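PDB 6BLD: cytochrome P450 268A2 Cyp268A2 from Mycobacterium marinum, which belongs to the cytochrome P450 family of haem proteins and holds a protoporphyrin IX with iron inside a largely helical fold. Local coordinates for residues A[19-24]-A[30-35]; A[166-171]-A[175-180]. All coordinates share one frame; numbering follows the deposited sequence.

Interaction 1 of 2, residues A[19-24]-A[30-35]; sequences RAFWAS and ESSFSE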
# COMPACT_ATOMS: atom_id res chain seq x y z
N ARG A 19 -14.13 14.90 -3.65
CA ARG A 19 -13.11 15.08 -2.62
C ARG A 19 -13.69 14.85 -1.23
O ARG A 19 -13.02 14.29 -0.35
CB ARG A 19 -12.52 16.49 -2.72
CG ARG A 19 -11.37 16.63 -3.69
CD ARG A 19 -10.41 15.45 -3.59
NE ARG A 19 -9.45 15.43 -4.69
CZ ARG A 19 -8.23 15.96 -4.62
NH1 ARG A 19 -7.82 16.55 -3.50
NH2 ARG A 19 -7.42 15.90 -5.67
N ALA A 20 -14.94 15.28 -1.00
CA ALA A 20 -15.54 15.14 0.32
C ALA A 20 -15.77 13.68 0.67
O ALA A 20 -15.65 13.30 1.84
CB ALA A 20 -16.86 15.92 0.37
N PHE A 21 -16.11 12.85 -0.32
CA PHE A 21 -16.29 11.42 -0.05
C PHE A 21 -15.00 10.79 0.43
O PHE A 21 -15.01 9.95 1.35
CB PHE A 21 -16.80 10.71 -1.30
CG PHE A 21 -16.98 9.23 -1.13
CD1 PHE A 21 -18.11 8.72 -0.52
CD2 PHE A 21 -16.01 8.35 -1.59
CE1 PHE A 21 -18.27 7.36 -0.36
CE2 PHE A 21 -16.17 6.98 -1.43
CZ PHE A 21 -17.30 6.49 -0.82
N TRP A 22 -13.87 11.17 -0.16
CA TRP A 22 -12.58 10.63 0.22
C TRP A 22 -11.94 11.40 1.38
O TRP A 22 -10.86 11.02 1.83
CB TRP A 22 -11.65 10.60 -0.99
CG TRP A 22 -12.11 9.60 -2.00
CD1 TRP A 22 -12.67 9.86 -3.21
CD2 TRP A 22 -12.07 8.18 -1.87
NE1 TRP A 22 -12.98 8.68 -3.85
CE2 TRP A 22 -12.62 7.63 -3.04
CE3 TRP A 22 -11.62 7.31 -0.87
CZ2 TRP A 22 -12.74 6.26 -3.25
CZ3 TRP A 22 -11.74 5.94 -1.07
CH2 TRP A 22 -12.29 5.43 -2.25
N ALA A 23 -12.60 12.45 1.86
CA ALA A 23 -12.21 13.12 3.09
C ALA A 23 -13.06 12.68 4.28
O ALA A 23 -12.79 13.10 5.41
CB ALA A 23 -12.29 14.64 2.92
N SER A 24 -14.07 11.85 4.04
CA SER A 24 -14.93 11.36 5.10
C SER A 24 -14.34 10.09 5.73
O SER A 24 -13.32 9.56 5.27
CB SER A 24 -16.34 11.08 4.56
OG SER A 24 -16.34 9.94 3.71
N GLU A 30 -18.14 3.01 3.77
CA GLU A 30 -18.61 1.63 3.74
C GLU A 30 -20.12 1.57 3.49
O GLU A 30 -20.60 0.64 2.83
CB GLU A 30 -18.24 0.93 5.05
CG GLU A 30 -19.06 -0.32 5.37
CD GLU A 30 -18.86 -1.44 4.37
OE1 GLU A 30 -17.89 -1.39 3.58
OE2 GLU A 30 -19.68 -2.39 4.36
N SER A 31 -20.87 2.54 4.01
CA SER A 31 -22.30 2.58 3.73
C SER A 31 -22.57 2.76 2.24
O SER A 31 -23.58 2.27 1.73
CB SER A 31 -22.97 3.70 4.53
OG SER A 31 -22.20 4.88 4.50
N SER A 32 -21.69 3.46 1.53
CA SER A 32 -21.79 3.54 0.08
C SER A 32 -21.33 2.25 -0.57
O SER A 32 -21.97 1.76 -1.52
CB SER A 32 -20.96 4.72 -0.44
OG SER A 32 -21.58 5.96 -0.12
N PHE A 33 -20.22 1.67 -0.09
CA PHE A 33 -19.76 0.39 -0.61
C PHE A 33 -20.76 -0.73 -0.33
O PHE A 33 -20.87 -1.67 -1.13
CB PHE A 33 -18.40 0.04 -0.01
CG PHE A 33 -17.28 0.93 -0.47
CD1 PHE A 33 -17.15 1.26 -1.81
CD2 PHE A 33 -16.36 1.43 0.43
CE1 PHE A 33 -16.11 2.07 -2.24
CE2 PHE A 33 -15.32 2.25 0.01
CZ PHE A 33 -15.20 2.57 -1.33
N SER A 34 -21.48 -0.65 0.79
CA SER A 34 -22.42 -1.70 1.15
C SER A 34 -23.59 -1.76 0.17
O SER A 34 -23.97 -2.84 -0.29
CB SER A 34 -22.92 -1.50 2.58
OG SER A 34 -23.81 -2.54 2.96
N GLU A 35 -24.17 -0.60 -0.15
CA GLU A 35 -25.31 -0.57 -1.07
C GLU A 35 -24.89 -1.03 -2.46
O GLU A 35 -25.64 -1.75 -3.13
CB GLU A 35 -25.92 0.83 -1.13
CG GLU A 35 -26.97 0.98 -2.23
CD GLU A 35 -27.67 2.32 -2.19
OE1 GLU A 35 -28.25 2.72 -3.23
OE2 GLU A 35 -27.65 2.98 -1.13

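Interaction 2 of 2, residues A[166-171]-A[175-180]; sequences LSDMVG and ADRERV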
# COMPACT_ATOMS: atom_id res chain seq x y z
N LEU A 166 13.58 -1.47 4.98
CA LEU A 166 13.79 -1.13 3.58
C LEU A 166 15.24 -0.74 3.31
O LEU A 166 15.89 -1.28 2.42
CB LEU A 166 12.83 -0.01 3.16
CG LEU A 166 12.81 0.46 1.71
CD1 LEU A 166 14.10 1.17 1.32
CD2 LEU A 166 12.53 -0.70 0.77
N SER A 167 15.76 0.21 4.10
CA SER A 167 17.10 0.73 3.85
C SER A 167 18.17 -0.34 4.08
O SER A 167 19.22 -0.31 3.43
CB SER A 167 17.37 1.95 4.73
OG SER A 167 16.27 2.85 4.70
N ASP A 168 17.93 -1.27 5.00
CA ASP A 168 18.89 -2.35 5.21
C ASP A 168 18.98 -3.25 3.99
O ASP A 168 20.06 -3.76 3.66
CB ASP A 168 18.51 -3.16 6.45
CG ASP A 168 18.98 -2.52 7.74
OD1 ASP A 168 19.88 -1.65 7.68
OD2 ASP A 168 18.45 -2.87 8.81
N MET A 169 17.86 -3.47 3.30
CA MET A 169 17.86 -4.32 2.12
C MET A 169 18.48 -3.61 0.92
O MET A 169 19.34 -4.17 0.23
CB MET A 169 16.44 -4.77 1.79
CG MET A 169 15.79 -5.61 2.87
SD MET A 169 14.08 -6.01 2.48
CE MET A 169 14.24 -6.57 0.78
N VAL A 170 18.06 -2.38 0.66
CA VAL A 170 18.55 -1.67 -0.52
C VAL A 170 19.94 -1.09 -0.28
O VAL A 170 20.72 -0.94 -1.23
CB VAL A 170 17.54 -0.57 -0.92
CG1 VAL A 170 17.92 0.05 -2.26
CG2 VAL A 170 16.14 -1.13 -0.96
N GLY A 171 20.28 -0.76 0.96
CA GLY A 171 21.55 -0.14 1.26
C GLY A 171 21.52 1.37 1.27
O GLY A 171 22.53 2.00 0.91
N ALA A 175 22.26 8.83 6.41
CA ALA A 175 21.90 10.24 6.33
C ALA A 175 20.68 10.48 5.45
O ALA A 175 20.07 11.55 5.54
CB ALA A 175 23.08 11.06 5.82
N ASP A 176 20.30 9.51 4.61
CA ASP A 176 19.17 9.65 3.71
C ASP A 176 17.95 8.84 4.14
O ASP A 176 16.93 8.89 3.45
CB ASP A 176 19.57 9.25 2.29
CG ASP A 176 20.66 10.13 1.72
OD1 ASP A 176 20.44 11.35 1.61
OD2 ASP A 176 21.74 9.59 1.39
N ARG A 177 18.04 8.10 5.24
CA ARG A 177 16.98 7.15 5.57
C ARG A 177 15.69 7.86 5.98
O ARG A 177 14.61 7.53 5.48
CB ARG A 177 17.46 6.20 6.67
CG ARG A 177 18.38 5.11 6.16
CD ARG A 177 18.94 4.26 7.29
NE ARG A 177 19.87 3.25 6.79
CZ ARG A 177 19.81 1.95 7.08
NH1 ARG A 177 18.85 1.50 7.88
NH2 ARG A 177 20.70 1.11 6.58
N GLU A 178 15.79 8.84 6.88
CA GLU A 178 14.58 9.52 7.33
C GLU A 178 13.97 10.38 6.23
O GLU A 178 12.74 10.53 6.18
CB GLU A 178 14.88 10.37 8.57
CG GLU A 178 15.22 9.57 9.82
CD GLU A 178 14.12 8.59 10.20
OE1 GLU A 178 12.93 8.89 9.98
OE2 GLU A 178 14.45 7.50 10.73
N ARG A 179 14.79 10.95 5.35
CA ARG A 179 14.26 11.75 4.26
C ARG A 179 13.58 10.89 3.20
O ARG A 179 12.59 11.32 2.59
CB ARG A 179 15.37 12.59 3.62
CG ARG A 179 16.04 13.55 4.59
CD ARG A 179 17.28 14.18 3.96
NE ARG A 179 16.95 15.02 2.82
CZ ARG A 179 17.84 15.69 2.10
NH1 ARG A 179 19.13 15.62 2.41
NH2 ARG A 179 17.45 16.43 1.07
N VAL A 180 14.09 9.68 2.96
CA VAL A 180 13.44 8.78 2.02
C VAL A 180 12.08 8.35 2.54
O VAL A 180 11.10 8.31 1.78
CB VAL A 180 14.35 7.56 1.72
CG1 VAL A 180 13.54 6.43 1.12
CG2 VAL A 180 15.49 7.97 0.80

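Interaction 1 of 2, residues A[19-24]-A[30-35]
Phe21 lays the far edge of its ring against the side chain of Ser32, with Phe21 CE1 3.6 Å from Ser32 OG and 3.8 Å from Ser32 CB. Both Ser32 OG and Phe33 CZ lie near the plane of the Phe21 ring, so they meet its edge rather than a face. With CB of Phe21 already directed at helix 26-39, CG anti to the backbone N (chi1 178°) extends the ring further that way. Beside it, Trp22 CH2 comes to the edge of the Phe33 ring, 4.2 Å from Phe33 CZ, and the two side chains cross at about a right angle. The edge of Phe21 meets one face of the indole, CD2 standing 3.7 Å above that plane, offset toward the rim. The indole is held at its other end by a hydrogen bond from Trp22 NE1 to Leu16 O. The contact is modest, 147 Å² in all, consistent with the axes of residues 19-23, a weakly bonded helix, and 30-35 approaching to 12.2 Å, their directions 107° apart. Helix 19-23 lies crosswise to helix 26-39, joined through side-chain ends, and Phe33 in turn meets Phe335 at the end of strand 331-335 in the mixed sheet.

Interaction 2 of 2, residues A[166-171]-A[175-180]
The connection from helix 160-170 to helix 177-186 is bridged by Arg177, whose guanidinium spreads over Ser167 and reaches Asp168. Ser167 CB stands over the centre of one guanidinium face, 3.4 Å from Arg177 CZ, while Ser167 OG lies 3.4 Å from Arg177 CG. The serine hydroxyl has its polar partner within its own helix, bonded to Ile163 O, which is consistent with its meeting Arg177 through packing alone. An arginine chain extended from CG to NE carries the charged group across from the second helix.

At the guanidinium edge, Arg177 NH2 donates to Asp168 OD1 at 3.1 Å with an N-H...O angle of 158°. The oxygen lies in the guanidinium plane but is approached from its anti side and out of the carboxylate plane, and the carboxylate is turned 67° from the guanidinium. Arg177 NH1 adds a weak second bond to the same Asp168 OD1 at 3.3 Å. One carboxylate oxygen therefore takes both donors, a forked salt bridge instead of the paired two-oxygen form; Asp168 OD2 is bonded to Asn136 ND2 of helix 123-147. Arg177 NE donates to Ile172 O in the connecting loop, so that the guanidinium is fixed to loop and helix at once.

Gly171, just past the first helix, departs from helical angles with positive phi (92°); its N still bonds Ser167 O at 2.7 Å. By order along the chain and by packing against helices 201-225 and 247-278, this is probably the connection between the E and F helices of the P450 fold, closed by an aspartate-arginine salt bridge.

In the fold
Interaction 1 comes first along the chain and is complete before interaction 2 begins. Their centres are 35 Å apart, on opposite sides of the chain's centre, and their nearest atoms are about 21 Å apart. They share no helix or strand: residues 30-35 touch the mixed sheet through Phe335 and residues 19-24 meet the chain near Gly406 and Asn407, whereas residues 166-171 and 175-180 lie among helices, with 201-225 and 247-278 against them. Each joins two helices consecutive in the chain. The haem lies between these regions, about 14 Å from the Trp22 side chain and about 11 Å from that of Ser167; both contacts therefore belong to the surrounding scaffold, without lining the haem site.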